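Local coordinates for protein N-(5'-phosphoribosyl)anthranilate isomerase (PDB 5LHF) that catalyses the isomerisation of N-(5-phospho-beta-D-ribosyl)anthranilate to 1-(2-carboxyphenylamino)-1-deoxy-D-ribulose 5-phosphate, the third step of tryptophan synthesis from chorismate, at residues V71-H82 with L93-A104; E119-Q127 with V149-Y157. All blocks are in the same frame, centred on the assembly; numbering follows the deposited sequence.

Contact 1. Residues V71-H82 with L93-A104; sequences VEKTGAEYIQVH and LKDEYGVSVMKA
Ile79 and Val99 meet at the apolar centre, their side chains nearly perpendicular, with CD1 of Ile79 3.8 Å from CG2 of Val99. Ile79 holds CG1 between its backbone N and carbonyl carbon (chi1 65°), which carries CD1 across to Leu93 CD1 as well, while CG1 rests on Val101 CG2. Branched residues suit this layer, filling space with little flexible chain. Strands 78-81 and 100-104 run parallel, joined by alternating backbone bonds such as Ile79 N to Ser100 O (2.9 Å) and Met102 N to Ile79 O. Just past strand 78-81, the Ala104 methyl sits over the centre of the His82 ring, a CH-pi contact with CB 3.5 Å from the centroid. Farther out, Val71 CG1 touches Tyr97 CB, and Tyr97 OH donates to Glu72 OE1 at 2.6 Å, on the anti side of the carboxylate and 18° out of its plane. A phenylalanine in place of Tyr97 would probably leave Glu72 OE1 without this donor. Strand 78-81, helix 87-97 and strand 100-106 form a beta-alpha-beta crossover of the TIM barrel, and the end of helix 64-74 packs beside it. Trp67 of that helix covers Ile79, strand 55-59 bonds to Tyr78 and Gln80, and strand 132-136 continues the sheet beyond Val101.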
loop_
_atom_site.group_PDB
_atom_site.type_symbol
_atom_site.label_atom_id
_atom_site.label_comp_id
_atom_site.label_asym_id
_atom_site.label_seq_id
_atom_site.Cartn_x
_atom_site.Cartn_y
_atom_site.Cartn_z
ATOM N N VAL A 71 -8.769 -14.320 5.759
ATOM C CA VAL A 71 -9.972 -13.753 5.148
ATOM C C VAL A 71 -11.229 -14.302 5.821
ATOM O O VAL A 71 -12.184 -13.558 6.086
ATOM C CB VAL A 71 -9.964 -14.007 3.629
ATOM C CG1 VAL A 71 -11.242 -13.540 2.977
ATOM C CG2 VAL A 71 -8.792 -13.260 2.999
ATOM N N GLU A 72 -11.259 -15.609 6.102
ATOM C CA GLU A 72 -12.418 -16.173 6.798
ATOM C C GLU A 72 -12.611 -15.539 8.165
ATOM O O GLU A 72 -13.747 -15.264 8.573
ATOM C CB GLU A 72 -12.280 -17.692 6.963
ATOM C CG GLU A 72 -12.229 -18.434 5.668
ATOM C CD GLU A 72 -11.998 -19.925 5.857
ATOM O OE1 GLU A 72 -11.879 -20.633 4.832
ATOM O OE2 GLU A 72 -11.933 -20.379 7.023
ATOM N N LYS A 73 -11.516 -15.326 8.907
ATOM C CA LYS A 73 -11.653 -14.842 10.282
ATOM C C LYS A 73 -12.007 -13.353 10.330
ATOM O O LYS A 73 -12.721 -12.915 11.243
ATOM C CB LYS A 73 -10.359 -15.092 11.069
ATOM C CG LYS A 73 -10.023 -16.571 11.283
ATOM C CD LYS A 73 -11.019 -17.238 12.228
ATOM C CE LYS A 73 -10.455 -18.529 12.823
ATOM N NZ LYS A 73 -9.969 -19.473 11.762
ATOM N N THR A 74 -11.523 -12.566 9.370
ATOM C CA THR A 74 -11.690 -11.114 9.426
ATOM C C THR A 74 -12.841 -10.580 8.582
ATOM O O THR A 74 -13.261 -9.437 8.792
ATOM C CB THR A 74 -10.416 -10.400 8.967
ATOM O OG1 THR A 74 -10.129 -10.775 7.610
ATOM C CG2 THR A 74 -9.236 -10.771 9.868
ATOM N N GLY A 75 -13.326 -11.338 7.610
ATOM C CA GLY A 75 -14.303 -10.764 6.715
ATOM C C GLY A 75 -13.760 -9.758 5.730
ATOM O O GLY A 75 -14.546 -9.020 5.127
ATOM N N ALA A 76 -12.442 -9.705 5.537
ATOM C CA ALA A 76 -11.852 -8.692 4.663
ATOM C C ALA A 76 -12.439 -8.767 3.262
ATOM O O ALA A 76 -12.657 -9.850 2.720
ATOM C CB ALA A 76 -10.336 -8.860 4.577
ATOM N N GLU A 77 -12.690 -7.596 2.683
ATOM C CA GLU A 77 -13.127 -7.406 1.311
ATOM C C GLU A 77 -11.971 -7.022 0.396
ATOM O O GLU A 77 -12.046 -7.214 -0.826
ATOM C CB GLU A 77 -14.183 -6.290 1.334
ATOM C CG GLU A 77 -15.484 -6.663 2.031
ATOM C CD GLU A 77 -16.351 -7.489 1.127
ATOM O OE1 GLU A 77 -17.262 -8.207 1.630
ATOM O OE2 GLU A 77 -16.120 -7.427 -0.112
ATOM N N TYR A 78 -10.932 -6.425 0.977
ATOM C CA TYR A 78 -9.743 -5.937 0.289
ATOM C C TYR A 78 -8.525 -6.552 0.947
ATOM O O TYR A 78 -8.459 -6.623 2.174
ATOM C CB TYR A 78 -9.623 -4.410 0.389
ATOM C CG TYR A 78 -10.742 -3.687 -0.312
ATOM C CD1 TYR A 78 -10.605 -3.279 -1.641
ATOM C CD2 TYR A 78 -11.934 -3.410 0.346
ATOM C CE1 TYR A 78 -11.629 -2.620 -2.290
ATOM C CE2 TYR A 78 -12.957 -2.754 -0.293
ATOM C CZ TYR A 78 -12.801 -2.365 -1.611
ATOM O OH TYR A 78 -13.830 -1.710 -2.248
ATOM N N ILE A 79 -7.552 -6.981 0.143
ATOM C CA ILE A 79 -6.308 -7.497 0.694
ATOM C C ILE A 79 -5.141 -6.852 -0.036
ATOM O O ILE A 79 -5.217 -6.535 -1.230
ATOM C CB ILE A 79 -6.207 -9.047 0.624
ATOM C CG1 ILE A 79 -6.157 -9.556 -0.817
ATOM C CG2 ILE A 79 -7.375 -9.694 1.372
ATOM C CD1 ILE A 79 -5.931 -11.077 -0.913
ATOM N N GLN A 80 -4.067 -6.630 0.708
ATOM C CA GLN A 80 -2.827 -6.098 0.151
ATOM C C GLN A 80 -1.773 -7.177 0.334
ATOM O O GLN A 80 -1.375 -7.480 1.463
ATOM C CB GLN A 80 -2.421 -4.792 0.821
ATOM C CG GLN A 80 -1.019 -4.296 0.444
ATOM C CD GLN A 80 -0.826 -2.827 0.799
ATOM O OE1 GLN A 80 -1.777 -2.049 0.820
ATOM N NE2 GLN A 80 0.385 -2.470 1.165
ATOM N N VAL A 81 -1.335 -7.754 -0.776
ATOM C CA VAL A 81 -0.396 -8.870 -0.762
ATOM C C VAL A 81 1.009 -8.293 -0.895
ATOM O O VAL A 81 1.397 -7.809 -1.965
ATOM C CB VAL A 81 -0.715 -9.867 -1.879
ATOM C CG1 VAL A 81 0.330 -10.976 -1.953
ATOM C CG2 VAL A 81 -2.088 -10.460 -1.654
ATOM N N HIS A 82 1.750 -8.311 0.210
ATOM C CA HIS A 82 3.128 -7.839 0.323
ATOM C C HIS A 82 4.111 -8.989 0.225
ATOM O O HIS A 82 5.035 -9.102 1.036
ATOM C CB HIS A 82 3.321 -7.098 1.642
ATOM C CG HIS A 82 3.368 -5.611 1.508
ATOM N ND1 HIS A 82 4.490 -4.940 1.076
ATOM C CD2 HIS A 82 2.439 -4.664 1.764
ATOM C CE1 HIS A 82 4.245 -3.643 1.054
ATOM N NE2 HIS A 82 3.007 -3.450 1.471
ATOM N N LEU A 93 -7.881 -16.599 -4.350
ATOM C CA LEU A 93 -8.498 -15.801 -3.301
ATOM C C LEU A 93 -9.649 -14.958 -3.836
ATOM O O LEU A 93 -10.691 -14.849 -3.183
ATOM C CB LEU A 93 -7.449 -14.913 -2.638
ATOM C CG LEU A 93 -6.432 -15.674 -1.790
ATOM C CD1 LEU A 93 -5.272 -14.759 -1.443
ATOM C CD2 LEU A 93 -7.120 -16.164 -0.501
ATOM N N LYS A 94 -9.472 -14.337 -5.003
ATOM C CA LYS A 94 -10.535 -13.504 -5.564
ATOM C C LYS A 94 -11.774 -14.326 -5.896
ATOM O O LYS A 94 -12.901 -13.874 -5.670
ATOM C CB LYS A 94 -10.033 -12.773 -6.810
ATOM C CG LYS A 94 -8.885 -11.808 -6.548
ATOM C CD LYS A 94 -7.934 -11.769 -7.740
ATOM C CE LYS A 94 -8.670 -11.427 -9.022
ATOM N NZ LYS A 94 -7.768 -11.606 -10.193
ATOM N N ASP A 95 -11.594 -15.533 -6.435
ATOM C CA ASP A 95 -12.754 -16.331 -6.826
ATOM C C ASP A 95 -13.420 -17.004 -5.634
ATOM O O ASP A 95 -14.653 -17.035 -5.550
ATOM C CB ASP A 95 -12.348 -17.372 -7.864
ATOM C CG ASP A 95 -11.873 -16.735 -9.150
ATOM O OD1 ASP A 95 -12.506 -15.750 -9.591
ATOM O OD2 ASP A 95 -10.865 -17.210 -9.715
ATOM N N GLU A 96 -12.629 -17.541 -4.706
ATOM C CA GLU A 96 -13.179 -18.320 -3.611
ATOM C C GLU A 96 -13.595 -17.477 -2.419
ATOM O O GLU A 96 -14.427 -17.926 -1.618
ATOM C CB GLU A 96 -12.170 -19.392 -3.192
ATOM C CG GLU A 96 -11.951 -20.425 -4.301
ATOM C CD GLU A 96 -10.797 -21.352 -4.028
ATOM O OE1 GLU A 96 -10.110 -21.733 -4.999
ATOM O OE2 GLU A 96 -10.578 -21.693 -2.845
ATOM N N TYR A 97 -13.069 -16.257 -2.296
ATOM C CA TYR A 97 -13.462 -15.382 -1.209
ATOM C C TYR A 97 -13.960 -14.020 -1.672
ATOM O O TYR A 97 -14.515 -13.285 -0.856
ATOM C CB TYR A 97 -12.301 -15.213 -0.214
ATOM C CG TYR A 97 -11.968 -16.518 0.476
ATOM C CD1 TYR A 97 -10.938 -17.327 0.018
ATOM C CD2 TYR A 97 -12.724 -16.965 1.552
ATOM C CE1 TYR A 97 -10.648 -18.533 0.637
ATOM C CE2 TYR A 97 -12.442 -18.168 2.180
ATOM C CZ TYR A 97 -11.405 -18.952 1.716
ATOM O OH TYR A 97 -11.124 -20.153 2.338
ATOM N N GLY A 98 -13.835 -13.689 -2.952
ATOM C CA GLY A 98 -14.415 -12.460 -3.454
ATOM C C GLY A 98 -13.721 -11.224 -2.930
ATOM O O GLY A 98 -14.388 -10.239 -2.608
ATOM N N VAL A 99 -12.406 -11.245 -2.851
ATOM C CA VAL A 99 -11.647 -10.097 -2.366
ATOM C C VAL A 99 -11.077 -9.315 -3.544
ATOM O O VAL A 99 -10.815 -9.861 -4.621
ATOM C CB VAL A 99 -10.539 -10.539 -1.381
ATOM C CG1 VAL A 99 -11.148 -11.180 -0.133
ATOM C CG2 VAL A 99 -9.532 -11.472 -2.045
ATOM N N SER A 100 -10.905 -8.004 -3.345
ATOM C CA SER A 100 -10.163 -7.159 -4.275
ATOM C C SER A 100 -8.722 -7.119 -3.807
ATOM O O SER A 100 -8.465 -7.116 -2.603
ATOM C CB SER A 100 -10.733 -5.737 -4.316
ATOM O OG SER A 100 -12.138 -5.781 -4.471
ATOM N N VAL A 101 -7.778 -7.093 -4.747
ATOM C CA VAL A 101 -6.370 -7.256 -4.406
ATOM C C VAL A 101 -5.569 -6.034 -4.830
ATOM O O VAL A 101 -5.688 -5.561 -5.970
ATOM C CB VAL A 101 -5.768 -8.525 -5.033
ATOM C CG1 VAL A 101 -4.314 -8.677 -4.589
ATOM C CG2 VAL A 101 -6.592 -9.742 -4.638
ATOM N N MET A 102 -4.747 -5.535 -3.908
ATOM C CA MET A 102 -3.649 -4.634 -4.234
ATOM C C MET A 102 -2.365 -5.419 -4.014
ATOM O O MET A 102 -2.143 -5.960 -2.928
ATOM C CB MET A 102 -3.692 -3.357 -3.390
ATOM C CG MET A 102 -2.469 -2.406 -3.562
ATOM S SD MET A 102 -2.826 -0.624 -3.482
ATOM C CE MET A 102 -3.685 -0.524 -1.911
ATOM N N LYS A 103 -1.551 -5.543 -5.056
ATOM C CA LYS A 103 -0.298 -6.272 -4.952
ATOM C C LYS A 103 0.845 -5.280 -4.787
ATOM O O LYS A 103 0.953 -4.326 -5.559
ATOM C CB LYS A 103 -0.071 -7.142 -6.189
ATOM C CG LYS A 103 1.286 -7.823 -6.221
ATOM C CD LYS A 103 1.291 -9.182 -5.527
ATOM C CE LYS A 103 2.606 -9.905 -5.819
ATOM N NZ LYS A 103 3.746 -9.348 -5.046
ATOM N N ALA A 104 1.694 -5.510 -3.792
ATOM C CA ALA A 104 2.870 -4.682 -3.558
ATOM C C ALA A 104 4.105 -5.297 -4.210
ATOM O O ALA A 104 4.339 -6.505 -4.109
ATOM C CB ALA A 104 3.096 -4.491 -2.055
HETATM O O HOH W 1 -14.233 -6.821 -2.858
#

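Contact 2. Residues E119-Q127 with V149-Y157; sequences ERLLELIGQ and VSAIIAKEY
Ile153 of helix 149-156 packs against Leu121, Leu122 and Ile125 of helix 119-126. Its CB starts toward the other helix and divides there. With chi1 at -49°, CG1 lies beside the backbone N and CG2 anti to it; CG2 reaches Ile125 CD1 at 3.8 Å. The other branch passes through CG1, 4.1 Å from Leu121 CD2, and turns at chi2 -65° to bring CD1 against Leu122 CG at 3.5 Å, with Leu121 CB 4.0 Å from the same methyl. A beta-branched residue suits this place because its two arms serve three neighbours at once. At Tyr157, Leu122 CD2 comes to the edge of the ring, near the plane and 3.5 Å from CE2, whereas Ile125 CG2 lies over one face, offset toward the rim, in a CH-pi contact 4.0 Å from the centroid. The ring is thus met by methyl groups in two directions. The helix segments cross at -42°, their axes 9.9 Å apart. Leu135 of strand 132-136 lies beneath Leu121 and Ile153. The contacts are apolar, so these segments probably hold together mainly by close packing and the partial burial of aliphatic and aromatic surface.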
loop_
_atom_site.group_PDB
_atom_site.type_symbol
_atom_site.label_atom_id
_atom_site.label_comp_id
_atom_site.label_asym_id
_atom_site.label_seq_id
_atom_site.Cartn_x
_atom_site.Cartn_y
_atom_site.Cartn_z
ATOM N N GLU A 119 12.135 -2.305 -16.894
ATOM C CA GLU A 119 11.724 -3.398 -17.776
ATOM C C GLU A 119 11.480 -4.682 -16.997
ATOM O O GLU A 119 10.503 -5.399 -17.243
ATOM C CB GLU A 119 12.782 -3.651 -18.854
ATOM C CG GLU A 119 12.666 -2.764 -20.077
ATOM C CD GLU A 119 13.658 -3.145 -21.165
ATOM O OE1 GLU A 119 13.853 -2.339 -22.099
ATOM O OE2 GLU A 119 14.240 -4.250 -21.084
ATOM N N ARG A 120 12.383 -5.006 -16.075
ATOM C CA ARG A 120 12.200 -6.183 -15.241
ATOM C C ARG A 120 10.933 -6.067 -14.397
ATOM O O ARG A 120 10.209 -7.050 -14.207
ATOM C CB ARG A 120 13.433 -6.362 -14.357
ATOM C CG ARG A 120 13.393 -7.527 -13.381
ATOM C CD ARG A 120 14.727 -7.637 -12.656
ATOM N NE ARG A 120 15.802 -7.010 -13.424
ATOM C CZ ARG A 120 16.403 -5.874 -13.080
ATOM N NH1 ARG A 120 16.037 -5.245 -11.972
ATOM N NH2 ARG A 120 17.366 -5.369 -13.844
ATOM N N LEU A 121 10.635 -4.867 -13.896
ATOM C CA LEU A 121 9.484 -4.736 -13.010
ATOM C C LEU A 121 8.183 -4.904 -13.780
ATOM O O LEU A 121 7.238 -5.520 -13.280
ATOM C CB LEU A 121 9.517 -3.388 -12.289
ATOM C CG LEU A 121 8.458 -3.180 -11.200
ATOM C CD1 LEU A 121 8.313 -4.430 -10.328
ATOM C CD2 LEU A 121 8.805 -1.950 -10.354
ATOM N N LEU A 122 8.123 -4.379 -15.008
ATOM C CA LEU A 122 6.907 -4.494 -15.806
ATOM C C LEU A 122 6.593 -5.944 -16.143
ATOM O O LEU A 122 5.419 -6.326 -16.209
ATOM C CB LEU A 122 7.032 -3.667 -17.088
ATOM C CG LEU A 122 6.769 -2.170 -16.943
ATOM C CD1 LEU A 122 7.243 -1.406 -18.177
ATOM C CD2 LEU A 122 5.297 -1.915 -16.699
ATOM N N GLU A 123 7.618 -6.765 -16.376
ATOM C CA GLU A 123 7.325 -8.150 -16.723
ATOM C C GLU A 123 6.774 -8.917 -15.527
ATOM O O GLU A 123 5.920 -9.790 -15.700
ATOM C CB GLU A 123 8.557 -8.847 -17.316
ATOM C CG GLU A 123 9.790 -8.925 -16.426
ATOM C CD GLU A 123 9.746 -10.065 -15.407
ATOM O OE1 GLU A 123 9.062 -11.084 -15.659
ATOM O OE2 GLU A 123 10.398 -9.936 -14.346
ATOM N N LEU A 124 7.225 -8.594 -14.311
ATOM C CA LEU A 124 6.645 -9.229 -13.129
ATOM C C LEU A 124 5.204 -8.774 -12.921
ATOM O O LEU A 124 4.326 -9.588 -12.621
ATOM C CB LEU A 124 7.496 -8.927 -11.895
ATOM C CG LEU A 124 7.030 -9.563 -10.577
ATOM C CD1 LEU A 124 6.867 -11.087 -10.718
ATOM C CD2 LEU A 124 7.968 -9.205 -9.420
ATOM N N ILE A 125 4.942 -7.478 -13.111
ATOM C CA ILE A 125 3.607 -6.930 -12.886
ATOM C C ILE A 125 2.596 -7.535 -13.856
ATOM O O ILE A 125 1.459 -7.847 -13.476
ATOM C CB ILE A 125 3.660 -5.394 -12.985
ATOM C CG1 ILE A 125 4.529 -4.847 -11.850
ATOM C CG2 ILE A 125 2.266 -4.794 -12.967
ATOM C CD1 ILE A 125 4.775 -3.336 -11.911
ATOM N N GLY A 126 2.990 -7.716 -15.116
ATOM C CA GLY A 126 2.090 -8.297 -16.102
ATOM C C GLY A 126 1.590 -9.687 -15.755
ATOM O O GLY A 126 0.557 -10.114 -16.282
ATOM N N GLN A 127 2.291 -10.398 -14.870
ATOM C CA GLN A 127 1.896 -11.753 -14.490
ATOM C C GLN A 127 0.654 -11.797 -13.611
ATOM O O GLN A 127 0.070 -12.879 -13.457
ATOM C CB GLN A 127 3.051 -12.446 -13.771
ATOM C CG GLN A 127 4.376 -12.392 -14.518
ATOM C CD GLN A 127 5.476 -13.170 -13.812
ATOM O OE1 GLN A 127 5.233 -13.822 -12.797
ATOM N NE2 GLN A 127 6.693 -13.100 -14.344
ATOM N N VAL A 149 12.590 4.588 -11.763
ATOM C CA VAL A 149 11.939 3.353 -12.184
ATOM C C VAL A 149 10.427 3.505 -12.104
ATOM O O VAL A 149 9.699 3.182 -13.052
ATOM C CB VAL A 149 12.425 2.172 -11.325
ATOM C CG1 VAL A 149 11.625 0.908 -11.650
ATOM C CG2 VAL A 149 13.923 1.945 -11.520
ATOM N N SER A 150 9.934 4.007 -10.965
ATOM C CA SER A 150 8.497 4.080 -10.745
ATOM C C SER A 150 7.835 5.003 -11.754
ATOM O O SER A 150 6.706 4.744 -12.199
ATOM C CB SER A 150 8.214 4.546 -9.315
ATOM O OG SER A 150 8.807 3.657 -8.380
ATOM N N ALA A 151 8.522 6.089 -12.129
ATOM C CA ALA A 151 7.948 7.011 -13.100
ATOM C C ALA A 151 7.689 6.324 -14.434
ATOM O O ALA A 151 6.689 6.616 -15.100
ATOM C CB ALA A 151 8.865 8.222 -13.282
ATOM N N ILE A 152 8.553 5.388 -14.827
ATOM C CA ILE A 152 8.313 4.643 -16.060
ATOM C C ILE A 152 7.115 3.709 -15.900
ATOM O O ILE A 152 6.267 3.608 -16.795
ATOM C CB ILE A 152 9.584 3.883 -16.479
ATOM C CG1 ILE A 152 10.703 4.875 -16.824
ATOM C CG2 ILE A 152 9.289 2.976 -17.663
ATOM C CD1 ILE A 152 12.079 4.227 -17.040
ATOM N N ILE A 153 7.021 3.024 -14.755
ATOM C CA ILE A 153 5.902 2.120 -14.508
ATOM C C ILE A 153 4.583 2.881 -14.499
ATOM O O ILE A 153 3.554 2.373 -14.968
ATOM C CB ILE A 153 6.105 1.361 -13.184
ATOM C CG1 ILE A 153 7.508 0.743 -13.097
ATOM C CG2 ILE A 153 5.014 0.313 -13.010
ATOM C CD1 ILE A 153 7.778 -0.318 -14.114
ATOM N N ALA A 154 4.583 4.104 -13.951
ATOM C CA ALA A 154 3.346 4.853 -13.763
ATOM C C ALA A 154 2.712 5.272 -15.079
ATOM O O ALA A 154 1.533 5.635 -15.091
ATOM C CB ALA A 154 3.596 6.098 -12.896
ATOM N N LYS A 155 3.467 5.241 -16.183
ATOM C CA LYS A 155 2.884 5.556 -17.482
ATOM C C LYS A 155 2.021 4.414 -18.008
ATOM O O LYS A 155 1.092 4.659 -18.789
ATOM C CB LYS A 155 3.988 5.898 -18.488
ATOM C CG LYS A 155 4.753 7.161 -18.120
ATOM C CD LYS A 155 5.920 7.399 -19.056
ATOM C CE LYS A 155 6.882 8.418 -18.480
ATOM N NZ LYS A 155 7.947 8.775 -19.452
ATOM N N GLU A 156 2.304 3.177 -17.587
ATOM C CA GLU A 156 1.600 1.983 -18.051
ATOM C C GLU A 156 0.482 1.527 -17.126
ATOM O O GLU A 156 -0.464 0.875 -17.587
ATOM C CB GLU A 156 2.576 0.813 -18.225
ATOM C CG GLU A 156 3.616 1.018 -19.304
ATOM C CD GLU A 156 3.030 1.602 -20.577
ATOM O OE1 GLU A 156 2.045 1.031 -21.099
ATOM O OE2 GLU A 156 3.548 2.642 -21.046
ATOM N N TYR A 157 0.580 1.810 -15.834
ATOM C CA TYR A 157 -0.438 1.421 -14.873
ATOM C C TYR A 157 -0.705 2.588 -13.942
ATOM O O TYR A 157 0.204 3.374 -13.653
ATOM C CB TYR A 157 -0.007 0.209 -14.034
ATOM C CG TYR A 157 0.301 -1.037 -14.836
ATOM C CD1 TYR A 157 -0.716 -1.893 -15.244
ATOM C CD2 TYR A 157 1.609 -1.366 -15.172
ATOM C CE1 TYR A 157 -0.438 -3.036 -15.973
ATOM C CE2 TYR A 157 1.896 -2.509 -15.897
ATOM C CZ TYR A 157 0.868 -3.337 -16.297
ATOM O OH TYR A 157 1.150 -4.470 -17.026
#

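Overall arrangement
Both contacts belong to one eight-stranded TIM barrel and follow each other along the chain: contact 1 closes before contact 2 opens, and strand 100-106 leads into helix 114-126. Their centres are about 23 Å apart, and their nearest atoms, about 6 Å apart, do not touch. Contact 1 joins two neighbouring strands and the helix ends behind them, centred about 13 Å from the centre of the chain; contact 2, at about 16 Å, joins two helices of the outer layer. Phe105, next after Ala104, makes a cation-pi contact with Lys103 of contact 1 and touches Leu121 and Ile125 of contact 2, so it links the two. In this family the active site lies at the C-terminal ends of the barrel strands.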